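Local coordinates for DegV family protein (Eubacterium eligens, PDB 3FDJ) that is of unknown function but, as a DegV family protein, probably binds a long-chain fatty acid in the cleft between its two domains, at residues C12-K15 against V21-A24; R46-L51 against A266-I271; I125-Q130 against K225-H230; R154-L159 against Q213-D218. All blocks are in the same frame, centred on the assembly; numbering follows the deposited sequence. Where two conformers were deposited one is given.

Contact 1 of 4, residues C12-K15 against V21-A24; sequences CDIK and VFKA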
loop_
_atom_site.group_PDB
_atom_site.type_symbol
_atom_site.label_atom_id
_atom_site.label_comp_id
_atom_site.label_asym_id
_atom_site.label_seq_id
_atom_site.Cartn_x
_atom_site.Cartn_y
_atom_site.Cartn_z
ATOM N N CYS A 12 1.274 -2.361 -3.643
ATOM C CA CYS A 12 -0.134 -2.085 -3.949
ATOM C C CYS A 12 -1.052 -3.295 -3.725
ATOM O O CYS A 12 -2.273 -3.159 -3.764
ATOM C CB CYS A 12 -0.285 -1.567 -5.374
ATOM S SG CYS A 12 -0.068 -2.806 -6.621
ATOM N N ASP A 13 -0.453 -4.467 -3.502
ATOM C CA ASP A 13 -1.159 -5.732 -3.169
ATOM C C ASP A 13 -1.928 -6.382 -4.337
ATOM O O ASP A 13 -2.478 -7.476 -4.159
ATOM C CB ASP A 13 -2.140 -5.579 -1.976
ATOM C CG ASP A 13 -1.492 -4.977 -0.713
ATOM O OD1 ASP A 13 -0.458 -5.519 -0.255
ATOM O OD2 ASP A 13 -2.063 -3.991 -0.152
ATOM N N ILE A 14 -1.968 -5.748 -5.509
ATOM C CA ILE A 14 -2.778 -6.251 -6.628
ATOM C C ILE A 14 -1.900 -6.556 -7.825
ATOM O O ILE A 14 -0.774 -6.041 -7.933
ATOM C CB ILE A 14 -3.939 -5.303 -7.012
ATOM C CG1 ILE A 14 -3.440 -3.924 -7.446
ATOM C CG2 ILE A 14 -4.872 -5.149 -5.816
ATOM C CD1 ILE A 14 -4.473 -3.075 -8.182
ATOM N N LYS A 15 -2.425 -7.424 -8.680
ATOM C CA LYS A 15 -1.730 -7.876 -9.885
ATOM C C LYS A 15 -2.463 -7.513 -11.176
ATOM O O LYS A 15 -1.872 -7.609 -12.251
ATOM C CB LYS A 15 -1.519 -9.390 -9.832
ATOM C CG LYS A 15 -0.210 -9.836 -9.191
ATOM C CD LYS A 15 -0.302 -9.980 -7.689
ATOM C CE LYS A 15 1.012 -10.538 -7.111
ATOM N NZ LYS A 15 1.132 -10.248 -5.650
ATOM N N VAL A 21 -4.584 -1.595 -18.648
ATOM C CA VAL A 21 -3.275 -2.179 -18.820
ATOM C C VAL A 21 -2.521 -1.855 -17.532
ATOM O O VAL A 21 -2.303 -0.686 -17.223
ATOM C CB VAL A 21 -2.533 -1.590 -19.995
ATOM C CG1 VAL A 21 -1.123 -2.196 -20.090
ATOM C CG2 VAL A 21 -3.314 -1.808 -21.298
ATOM N N PHE A 22 -2.114 -2.887 -16.805
ATOM C CA PHE A 22 -1.509 -2.715 -15.490
ATOM C C PHE A 22 -0.449 -3.773 -15.247
ATOM O O PHE A 22 -0.657 -4.950 -15.538
ATOM C CB PHE A 22 -2.559 -2.818 -14.400
ATOM C CG PHE A 22 -1.968 -2.827 -13.009
ATOM C CD1 PHE A 22 -1.532 -1.640 -12.437
ATOM C CD2 PHE A 22 -1.782 -4.016 -12.327
ATOM C CE1 PHE A 22 -0.921 -1.632 -11.172
ATOM C CE2 PHE A 22 -1.171 -4.026 -11.072
ATOM C CZ PHE A 22 -0.771 -2.844 -10.490
ATOM N N LYS A 23 0.665 -3.353 -14.670
ATOM C CA LYS A 23 1.719 -4.259 -14.268
ATOM C C LYS A 23 2.267 -3.927 -12.889
ATOM O O LYS A 23 2.671 -2.775 -12.636
ATOM C CB LYS A 23 2.854 -4.161 -15.282
ATOM C CG LYS A 23 3.869 -5.217 -15.109
ATOM C CD LYS A 23 3.344 -6.554 -15.586
ATOM C CE LYS A 23 4.230 -7.687 -15.145
ATOM N NZ LYS A 23 5.485 -7.682 -15.945
ATOM N N ALA A 24 2.306 -4.936 -12.017
ATOM C CA ALA A 24 2.946 -4.811 -10.702
ATOM C C ALA A 24 4.420 -5.210 -10.789
ATOM O O ALA A 24 4.773 -6.153 -11.500
ATOM C CB ALA A 24 2.209 -5.666 -9.645
HETATM O O HOH W 1 0.944 -7.395 -12.746
HETATM O O HOH W 2 -2.648 -7.197 -15.072
#

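Contact 2 of 4, residues R46-L51 against A266-I271; sequences RMLDIL and AERGGI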
loop_
_atom_site.group_PDB
_atom_site.type_symbol
_atom_site.label_atom_id
_atom_site.label_comp_id
_atom_site.label_asym_id
_atom_site.label_seq_id
_atom_site.Cartn_x
_atom_site.Cartn_y
_atom_site.Cartn_z
ATOM N N ARG A 46 3.317 -19.596 3.787
ATOM C CA ARG A 46 4.591 -20.246 4.040
ATOM C C ARG A 46 5.675 -19.251 4.498
ATOM O O ARG A 46 6.442 -19.527 5.427
ATOM C CB ARG A 46 5.059 -21.001 2.783
ATOM C CG ARG A 46 6.478 -21.542 2.870
ATOM C CD ARG A 46 6.869 -22.360 1.632
ATOM N NE ARG A 46 8.254 -22.812 1.724
ATOM C CZ ARG A 46 9.330 -22.085 1.418
ATOM N NH1 ARG A 46 9.225 -20.836 0.974
ATOM N NH2 ARG A 46 10.539 -22.616 1.563
HETATM N N MSE A 47 5.750 -18.102 3.831
HETATM C CA MSE A 47 6.741 -17.099 4.194
HETATM C C MSE A 47 6.530 -16.631 5.635
HETATM O O MSE A 47 7.484 -16.510 6.395
HETATM C CB MSE A 47 6.663 -15.892 3.255
HETATM C CG MSE A 47 7.729 -14.852 3.537
HETATM SE SE MSE A 47 7.456 -13.237 2.492
HETATM C CE MSE A 47 5.853 -12.531 3.376
ATOM N N LEU A 48 5.284 -16.338 5.992
ATOM C CA LEU A 48 4.980 -15.885 7.347
ATOM C C LEU A 48 5.341 -16.958 8.382
ATOM O O LEU A 48 5.837 -16.633 9.464
ATOM C CB LEU A 48 3.507 -15.497 7.469
ATOM C CG LEU A 48 3.067 -14.257 6.674
ATOM C CD1 LEU A 48 1.557 -14.090 6.748
ATOM C CD2 LEU A 48 3.777 -13.021 7.174
ATOM N N ASP A 49 5.078 -18.225 8.058
ATOM C CA ASP A 49 5.447 -19.325 8.946
ATOM C C ASP A 49 6.964 -19.384 9.119
ATOM O O ASP A 49 7.454 -19.598 10.221
ATOM C CB ASP A 49 4.927 -20.685 8.423
ATOM C CG ASP A 49 3.423 -20.913 8.690
ATOM O OD1 ASP A 49 2.743 -20.045 9.287
ATOM O OD2 ASP A 49 2.911 -21.989 8.295
ATOM N N ILE A 50 7.705 -19.188 8.034
ATOM C CA ILE A 50 9.163 -19.208 8.102
ATOM C C ILE A 50 9.671 -18.065 8.975
ATOM O O ILE A 50 10.516 -18.273 9.861
ATOM C CB ILE A 50 9.813 -19.153 6.699
ATOM C CG1 ILE A 50 9.658 -20.504 5.998
ATOM C CG2 ILE A 50 11.282 -18.807 6.787
ATOM C CD1 ILE A 50 10.040 -20.462 4.529
ATOM N N LEU A 51 9.130 -16.869 8.750
ATOM C CA LEU A 51 9.568 -15.698 9.496
ATOM C C LEU A 51 9.241 -15.776 10.981
ATOM O O LEU A 51 10.053 -15.375 11.798
ATOM C CB LEU A 51 8.991 -14.417 8.899
ATOM C CG LEU A 51 9.550 -14.118 7.515
ATOM C CD1 LEU A 51 8.740 -13.045 6.840
ATOM C CD2 LEU A 51 11.014 -13.740 7.578
ATOM N N ALA A 266 3.186 -5.391 7.769
ATOM C CA ALA A 266 1.975 -5.318 8.616
ATOM C C ALA A 266 1.851 -6.495 9.579
ATOM O O ALA A 266 1.242 -6.372 10.647
ATOM C CB ALA A 266 0.712 -5.174 7.768
ATOM N N GLU A 267 2.423 -7.625 9.182
ATOM C CA GLU A 267 2.482 -8.877 9.956
ATOM C C GLU A 267 1.139 -9.571 10.129
ATOM O O GLU A 267 0.086 -9.014 9.850
ATOM C CB GLU A 267 3.227 -8.701 11.280
ATOM C CG GLU A 267 4.669 -8.296 11.027
ATOM C CD GLU A 267 5.584 -8.464 12.224
ATOM O OE1 GLU A 267 5.549 -9.547 12.864
ATOM O OE2 GLU A 267 6.375 -7.522 12.480
ATOM N N ARG A 268 1.203 -10.829 10.542
ATOM C CA ARG A 268 0.006 -11.617 10.720
ATOM C C ARG A 268 -0.959 -10.881 11.634
ATOM O O ARG A 268 -0.571 -10.363 12.687
ATOM C CB ARG A 268 0.353 -12.978 11.330
ATOM C CG ARG A 268 -0.526 -14.076 10.877
ATOM C CD ARG A 268 0.176 -15.421 11.107
ATOM N NE ARG A 268 0.213 -16.211 9.881
ATOM C CZ ARG A 268 1.093 -17.177 9.617
ATOM N NH1 ARG A 268 2.059 -17.482 10.479
ATOM N NH2 ARG A 268 1.009 -17.840 8.471
ATOM N N GLY A 269 -2.213 -10.822 11.195
ATOM C CA GLY A 269 -3.279 -10.178 11.940
ATOM C C GLY A 269 -3.533 -8.752 11.494
ATOM O O GLY A 269 -4.551 -8.151 11.836
ATOM N N GLY A 270 -2.593 -8.176 10.759
ATOM C CA GLY A 270 -2.640 -6.767 10.443
ATOM C C GLY A 270 -3.728 -6.378 9.459
ATOM O O GLY A 270 -4.149 -7.189 8.589
ATOM N N ILE A 271 -4.199 -5.137 9.619
ATOM C CA ILE A 271 -5.185 -4.513 8.739
ATOM C C ILE A 271 -4.630 -3.183 8.237
ATOM O O ILE A 271 -3.979 -2.460 8.996
ATOM C CB ILE A 271 -6.494 -4.228 9.504
ATOM C CG1 ILE A 271 -7.174 -5.539 9.928
ATOM C CG2 ILE A 271 -7.429 -3.338 8.678
ATOM C CD1 ILE A 271 -7.713 -6.341 8.788
#

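Contact 3 of 4, residues I125-Q130 against K225-H230; sequences ILEQLQ and KLRICH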
loop_
_atom_site.group_PDB
_atom_site.type_symbol
_atom_site.label_atom_id
_atom_site.label_comp_id
_atom_site.label_asym_id
_atom_site.label_seq_id
_atom_site.Cartn_x
_atom_site.Cartn_y
_atom_site.Cartn_z
ATOM N N ILE A 125 -5.368 5.288 -5.546
ATOM C CA ILE A 125 -4.741 6.124 -6.574
ATOM C C ILE A 125 -4.855 5.457 -7.963
ATOM O O ILE A 125 -5.296 6.078 -8.927
ATOM C CB ILE A 125 -3.280 6.448 -6.209
ATOM C CG1 ILE A 125 -3.261 7.332 -4.964
ATOM C CG2 ILE A 125 -2.557 7.137 -7.378
ATOM C CD1 ILE A 125 -1.888 7.465 -4.282
ATOM N N LEU A 126 -4.482 4.191 -8.039
ATOM C CA LEU A 126 -4.534 3.438 -9.301
ATOM C C LEU A 126 -5.943 3.416 -9.869
ATOM O O LEU A 126 -6.131 3.617 -11.076
ATOM C CB LEU A 126 -4.026 2.019 -9.093
ATOM C CG LEU A 126 -2.525 1.912 -8.928
ATOM C CD1 LEU A 126 -2.169 0.584 -8.278
ATOM C CD2 LEU A 126 -1.829 2.055 -10.290
ATOM N N GLU A 127 -6.933 3.207 -8.998
ATOM C CA GLU A 127 -8.312 3.193 -9.445
ATOM C C GLU A 127 -8.795 4.555 -9.955
ATOM O O GLU A 127 -9.647 4.626 -10.843
ATOM C CB GLU A 127 -9.245 2.671 -8.369
ATOM C CG GLU A 127 -9.058 1.182 -8.050
ATOM C CD GLU A 127 -10.043 0.704 -7.012
ATOM O OE1 GLU A 127 -11.164 1.270 -6.971
ATOM O OE2 GLU A 127 -9.720 -0.233 -6.254
ATOM N N GLN A 128 -8.292 5.630 -9.367
ATOM C CA GLN A 128 -8.667 6.954 -9.821
ATOM C C GLN A 128 -8.020 7.282 -11.165
ATOM O O GLN A 128 -8.657 7.924 -12.009
ATOM C CB GLN A 128 -8.341 8.024 -8.783
ATOM C CG GLN A 128 -8.882 9.393 -9.139
ATOM C CD GLN A 128 -10.398 9.483 -9.187
ATOM O OE1 GLN A 128 -11.126 8.630 -8.666
ATOM N NE2 GLN A 128 -10.881 10.535 -9.829
ATOM N N LEU A 129 -6.782 6.832 -11.363
ATOM C CA LEU A 129 -6.097 6.974 -12.638
ATOM C C LEU A 129 -6.925 6.235 -13.698
ATOM O O LEU A 129 -7.217 6.791 -14.780
ATOM C CB LEU A 129 -4.686 6.421 -12.580
ATOM C CG LEU A 129 -3.676 7.250 -11.768
ATOM C CD1 LEU A 129 -2.392 6.434 -11.548
ATOM C CD2 LEU A 129 -3.447 8.613 -12.458
ATOM N N GLN A 130 -7.355 5.017 -13.361
ATOM C CA GLN A 130 -8.176 4.242 -14.273
ATOM C C GLN A 130 -9.470 4.961 -14.628
ATOM O O GLN A 130 -9.818 5.075 -15.807
ATOM C CB GLN A 130 -8.506 2.878 -13.665
ATOM C CG GLN A 130 -9.574 2.126 -14.457
ATOM C CD GLN A 130 -9.803 0.735 -13.918
ATOM O OE1 GLN A 130 -9.296 0.384 -12.850
ATOM N NE2 GLN A 130 -10.542 -0.068 -14.666
ATOM N N LYS A 225 -15.225 5.899 -1.422
ATOM C CA LYS A 225 -14.524 4.670 -1.685
ATOM C C LYS A 225 -13.661 4.247 -0.485
ATOM O O LYS A 225 -13.004 5.070 0.140
ATOM C CB LYS A 225 -13.677 4.864 -2.944
ATOM C CG LYS A 225 -12.927 3.637 -3.361
ATOM C CD LYS A 225 -12.074 3.894 -4.588
ATOM C CE LYS A 225 -12.899 4.162 -5.795
ATOM N NZ LYS A 225 -12.103 3.970 -7.038
ATOM N N LEU A 226 -13.704 2.954 -0.175
ATOM C CA LEU A 226 -13.035 2.349 0.973
ATOM C C LEU A 226 -12.370 1.060 0.521
ATOM O O LEU A 226 -13.006 0.210 -0.120
ATOM C CB LEU A 226 -14.073 1.989 2.052
ATOM C CG LEU A 226 -13.610 1.122 3.237
ATOM C CD1 LEU A 226 -12.632 1.905 4.060
ATOM C CD2 LEU A 226 -14.839 0.662 4.062
ATOM N N ARG A 227 -11.090 0.904 0.849
ATOM C CA ARG A 227 -10.329 -0.286 0.460
ATOM C C ARG A 227 -9.617 -0.793 1.703
ATOM O O ARG A 227 -8.966 -0.025 2.404
ATOM C CB ARG A 227 -9.314 0.052 -0.663
ATOM C CG ARG A 227 -9.968 0.475 -1.984
ATOM C CD ARG A 227 -10.749 -0.655 -2.611
ATOM N NE ARG A 227 -11.405 -0.278 -3.867
ATOM C CZ ARG A 227 -12.665 0.117 -4.012
ATOM N NH1 ARG A 227 -13.514 0.160 -2.993
ATOM N NH2 ARG A 227 -13.096 0.406 -5.232
ATOM N N ILE A 228 -9.785 -2.073 2.005
ATOM C CA ILE A 228 -9.194 -2.669 3.203
ATOM C C ILE A 228 -8.428 -3.936 2.807
ATOM O O ILE A 228 -9.021 -4.859 2.208
ATOM C CB ILE A 228 -10.277 -3.074 4.233
ATOM C CG1 ILE A 228 -11.256 -1.930 4.526
ATOM C CG2 ILE A 228 -9.619 -3.640 5.515
ATOM C CD1 ILE A 228 -12.491 -2.314 5.421
ATOM N N CYS A 229 -7.132 -3.986 3.118
ATOM C CA CYS A 229 -6.369 -5.216 2.979
ATOM C C CYS A 229 -6.024 -5.770 4.359
ATOM O O CYS A 229 -6.025 -5.041 5.367
ATOM C CB CYS A 229 -5.129 -5.059 2.084
ATOM S SG CYS A 229 -3.818 -4.307 2.885
ATOM N N HIS A 230 -5.829 -7.083 4.412
ATOM C CA HIS A 230 -5.557 -7.790 5.627
ATOM C C HIS A 230 -4.513 -8.861 5.407
ATOM O O HIS A 230 -4.352 -9.386 4.298
ATOM C CB HIS A 230 -6.838 -8.415 6.194
ATOM C CG HIS A 230 -7.392 -9.503 5.342
ATOM N ND1 HIS A 230 -6.969 -10.813 5.444
ATOM C CD2 HIS A 230 -8.279 -9.468 4.322
ATOM C CE1 HIS A 230 -7.601 -11.540 4.541
ATOM N NE2 HIS A 230 -8.402 -10.748 3.847
#

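Contact 4 of 4, residues R154-L159 against Q213-D218; sequences RLFCSL and QALLDD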
loop_
_atom_site.group_PDB
_atom_site.type_symbol
_atom_site.label_atom_id
_atom_site.label_comp_id
_atom_site.label_asym_id
_atom_site.label_seq_id
_atom_site.Cartn_x
_atom_site.Cartn_y
_atom_site.Cartn_z
ATOM N N ARG A 154 -6.895 9.104 2.800
ATOM C CA ARG A 154 -6.214 8.819 4.044
ATOM C C ARG A 154 -5.973 7.335 4.180
ATOM O O ARG A 154 -6.639 6.531 3.526
ATOM C CB ARG A 154 -7.045 9.264 5.233
ATOM C CG ARG A 154 -7.223 10.780 5.351
ATOM C CD ARG A 154 -5.924 11.540 5.675
ATOM N NE ARG A 154 -5.298 11.071 6.909
ATOM C CZ ARG A 154 -5.600 11.449 8.147
ATOM N NH1 ARG A 154 -6.530 12.369 8.382
ATOM N NH2 ARG A 154 -4.926 10.916 9.178
ATOM N N LEU A 155 -5.037 6.985 5.052
ATOM C CA LEU A 155 -4.766 5.607 5.388
ATOM C C LEU A 155 -4.702 5.432 6.892
ATOM O O LEU A 155 -4.080 6.235 7.590
ATOM C CB LEU A 155 -3.443 5.145 4.767
ATOM C CG LEU A 155 -3.023 3.706 5.103
ATOM C CD1 LEU A 155 -2.349 3.061 3.882
ATOM C CD2 LEU A 155 -2.124 3.648 6.309
ATOM N N PHE A 156 -5.301 4.353 7.375
ATOM C CA PHE A 156 -5.164 3.945 8.760
ATOM C C PHE A 156 -4.799 2.471 8.806
ATOM O O PHE A 156 -5.153 1.693 7.894
ATOM C CB PHE A 156 -6.468 4.184 9.526
ATOM C CG PHE A 156 -6.879 5.619 9.585
ATOM C CD1 PHE A 156 -6.280 6.496 10.497
ATOM C CD2 PHE A 156 -7.832 6.119 8.705
ATOM C CE1 PHE A 156 -6.626 7.838 10.523
ATOM C CE2 PHE A 156 -8.192 7.461 8.751
ATOM C CZ PHE A 156 -7.586 8.320 9.648
ATOM N N CYS A 157 -4.110 2.067 9.865
ATOM C CA CYS A 157 -3.747 0.674 10.016
ATOM C C CYS A 157 -3.897 0.251 11.465
ATOM O O CYS A 157 -3.901 1.084 12.360
ATOM C CB CYS A 157 -2.331 0.412 9.518
ATOM S SG CYS A 157 -1.071 1.279 10.400
ATOM N N SER A 158 -4.042 -1.043 11.669
ATOM C CA SER A 158 -3.952 -1.636 12.999
ATOM C C SER A 158 -3.047 -2.858 12.923
ATOM O O SER A 158 -3.334 -3.817 12.187
ATOM C CB SER A 158 -5.339 -2.015 13.496
ATOM O OG SER A 158 -5.256 -2.507 14.826
ATOM N N LEU A 159 -1.943 -2.820 13.653
ATOM C CA LEU A 159 -0.912 -3.838 13.583
ATOM C C LEU A 159 -0.752 -4.562 14.916
ATOM O O LEU A 159 -0.633 -3.928 15.959
ATOM C CB LEU A 159 0.410 -3.208 13.158
ATOM C CG LEU A 159 0.343 -2.320 11.922
ATOM C CD1 LEU A 159 1.741 -1.823 11.550
ATOM C CD2 LEU A 159 -0.305 -3.075 10.725
ATOM N N GLN A 213 -13.900 4.598 13.819
ATOM C CA GLN A 213 -15.041 5.448 13.504
ATOM C C GLN A 213 -14.750 6.889 13.896
ATOM O O GLN A 213 -15.060 7.809 13.138
ATOM C CB GLN A 213 -16.342 4.941 14.161
ATOM C CG GLN A 213 -17.533 5.773 13.786
ATOM C CD GLN A 213 -18.855 5.164 14.223
ATOM O OE1 GLN A 213 -18.928 3.989 14.594
ATOM N NE2 GLN A 213 -19.920 5.957 14.122
ATOM N N ALA A 214 -14.131 7.092 15.062
ATOM C CA ALA A 214 -13.776 8.442 15.502
ATOM C C ALA A 214 -12.719 9.079 14.557
ATOM O O ALA A 214 -12.826 10.254 14.182
ATOM C CB ALA A 214 -13.285 8.435 16.962
ATOM N N LEU A 215 -11.732 8.291 14.153
ATOM C CA LEU A 215 -10.676 8.761 13.238
ATOM C C LEU A 215 -11.243 9.128 11.857
ATOM O O LEU A 215 -10.898 10.188 11.288
ATOM C CB LEU A 215 -9.577 7.716 13.097
ATOM C CG LEU A 215 -8.706 7.485 14.330
ATOM C CD1 LEU A 215 -7.887 6.208 14.194
ATOM C CD2 LEU A 215 -7.809 8.691 14.607
ATOM N N LEU A 216 -12.124 8.267 11.336
ATOM C CA LEU A 216 -12.753 8.512 10.053
ATOM C C LEU A 216 -13.609 9.788 10.093
ATOM O O LEU A 216 -13.534 10.595 9.174
ATOM C CB LEU A 216 -13.575 7.310 9.616
ATOM C CG LEU A 216 -12.709 6.117 9.178
ATOM C CD1 LEU A 216 -13.549 4.831 9.076
ATOM C CD2 LEU A 216 -11.992 6.400 7.869
ATOM N N ASP A 217 -14.404 9.954 11.155
ATOM C CA ASP A 217 -15.201 11.164 11.362
ATOM C C ASP A 217 -14.317 12.423 11.312
ATOM O O ASP A 217 -14.604 13.390 10.584
ATOM C CB ASP A 217 -15.926 11.140 12.723
ATOM C CG ASP A 217 -17.115 10.167 12.768
ATOM O OD1 ASP A 217 -17.525 9.616 11.717
ATOM O OD2 ASP A 217 -17.656 9.946 13.883
ATOM N N ASP A 218 -13.252 12.412 12.102
ATOM C CA ASP A 218 -12.341 13.554 12.150
ATOM C C ASP A 218 -11.628 13.787 10.818
ATOM O O ASP A 218 -11.327 14.921 10.470
ATOM C CB ASP A 218 -11.310 13.359 13.244
ATOM C CG ASP A 218 -11.870 13.623 14.629
ATOM O OD1 ASP A 218 -13.079 13.959 14.758
ATOM O OD2 ASP A 218 -11.087 13.503 15.604
#

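Contact 1 of 4, residues C12-K15 against V21-A24
F22 turns the rim of its ring to the backbone of I14 and K15, and the loop follows that rim from CD2 round to CZ. The carbonyl O of K15 lies in the ring plane, 3.6 Å from F22 CD2. Next along the edge comes I14 O, 3.8 Å from CE2 of F22. At the far end of the ring C12 SG approaches F22 CZ to 3.9 Å, a sulfur-aromatic contact at the edge, with the sulfur 79° off the ring normal. The CG of F22 is anti to the backbone N (chi1 173°), an extended setting that carries the ring across to the loop. A24, two residues on and facing the same way, sets its CB 3.5 Å from I14 O. The CB of K15 points away from the strand, and it is the main chain of K15 that makes the contact; a water donates to K15 O at 2.9 Å and accepts from A24 N, joining the two backbones.

Loop 12-15 belongs to the connection between strands 5-9 and 21-30, parallel neighbours in the first sheet, and L126 of helix 120-134 touches both C12 and F22. Were F22 an alanine, the ring would be gone and a gap would probably open between loop and strand, leaving C12 SG and the I14 and K15 carbonyls without the aromatic edge they now meet. The contact is therefore not a purely apolar one: electron-rich oxygen and sulfur gather at the hydrogen-bearing rim of the ring, where its slightly positive edge probably suits them, and water completes the polar link.

Contact 2 of 4, residues R46-L51 against A266-I271
D49 OD1 accepts from both terminal nitrogens of R268, lying 2.9 Å from NH1 and equally 2.9 Å from NH2 of that arginine. This is an end-on grip on a single oxygen, and neither bond is straight: the N-H···O angle at NH1 is 139°. The two donors also meet the oxygen differently. NH1 comes nearly in line with the C-O bond, whereas NH2 comes from above the carboxylate plane, and the two flat groups are turned 58° against each other. The CB of D49 points away from the loop, and CG, set beside the backbone N (chi1 -78°), brings OD1 back toward the arginine. L48 lies over one face of the guanidinium, its CB 3.6 Å from R268 NH2, and its CD1 is near NE.

R268 occupies the second position of a type II beta turn from E267 to G270, closed by G270 N to E267 O at 3.0 Å. The turn links helix 260-266 to strand 271-276 of the second sheet, so the salt bridge ties helix 44-52 to that part of the fold. G269 takes the positive phi that the turn's third position needs. D49 is not the arginine's sole carboxylate: NE forms a salt bridge with E232 and NH1 another with E52, so three acids share one guanidinium. E267 is held separately, its OE2 accepting from N164 N.

Contact 3 of 4, residues I125-Q130 against K225-H230
E127 reaches from helix 120-134 to the start of strand 226-230, where K225 and R227 hold its carboxylate in a salt-bridge network. This strand lies in the second, mixed sheet, between strands 271-276 and 253-257, so the network fastens the helix beside that sheet. R227 grips side-on, with one nitrogen to each oxygen. Its NE donates to E127 OE2 at 2.9 Å in an almost straight bond (N-H···O 174°), with the oxygen in the guanidinium plane. Its NH2 reaches E127 OE1 at 2.7 Å, using the syn lone pair, though here the oxygen is tilted out of the guanidinium plane. K225 NZ takes the other side of E127 OE1, the anti side, at 2.9 Å. With two cations on one oxygen, E127 would be expected to stay ionised.

The positions of these groups follow from their chains and neighbours. E127 is extended beyond CG and meets R227 coming from the opposite direction. The arginine bends at chi2 (-66°), which turns its NE edge toward the helix. K225 lays its CG over one face of the R227 guanidinium, 3.4 Å above the plane, so the two basic side chains are packed together as well as sharing an acid.

Farther out, R123 NE forms a salt bridge with E127 OE2, and D252 OD1 another with R227 NH2. The remaining terminal nitrogen of the arginine turns back to its own strand: R227 NH1 donates to L226 O at 2.9 Å from above the carbonyl plane, 52° out of it.

Contact 4 of 4, residues R154-L159 against Q213-D218
R154 NH2 and L155 O, from the two residues before F156 in the strand, both hydrogen-bond T189 OG1, next to where F156 meets L215 and L216 of the helix. Here helix 205-219 packs on one face of the mixed second sheet, whose strand 153-159 runs between strands 184-190 and 271-276; F156 is the residue through which the strand touches this part of the helix. L215 stands over one face of the F156 ring in a CH-pi contact, its CB 4.3 Å from the ring centroid and 25° off the normal. The CG of F156 lies anti to the carbonyl carbon (chi1 -62°), which sends the ring outward from the sheet to the helix. On the other side of the ring from L215, the R154 guanidinium turns one of its faces to F156 CZ, which lies 3.7 Å above that plane and off toward its rim. Putting an alanine at F156 would remove the ring and is likely to open a gap between sheet and helix, with L215 losing the aromatic face beneath its CB and the R154 guanidinium freer to turn. L216, which also packs on I244 and Y248 of helix 234-248, lies alongside the phenylalanine and points the opposite way, its CD2 4.0 Å from F156 CE2.

Contact 4 is buried and wholly apolar across its interface, while the other three are only partly buried and are polar in varying degree. Contacts 2 and 3 both bring a helix from the first half of the chain to the second sheet or its connecting turn through arginine-carboxylate pairs, one end-on and the other side-on. Contact 1 is local to the first sheet and relies on a ring edge and water; it touches contact 3 where D13 meets C229 and where L126 packs on F22 and C12. In the second sheet, strand 271-276 runs between the strands of contacts 3 and 4: I271 packs on H230, and its N probably hydrogen-bonds to S158 O.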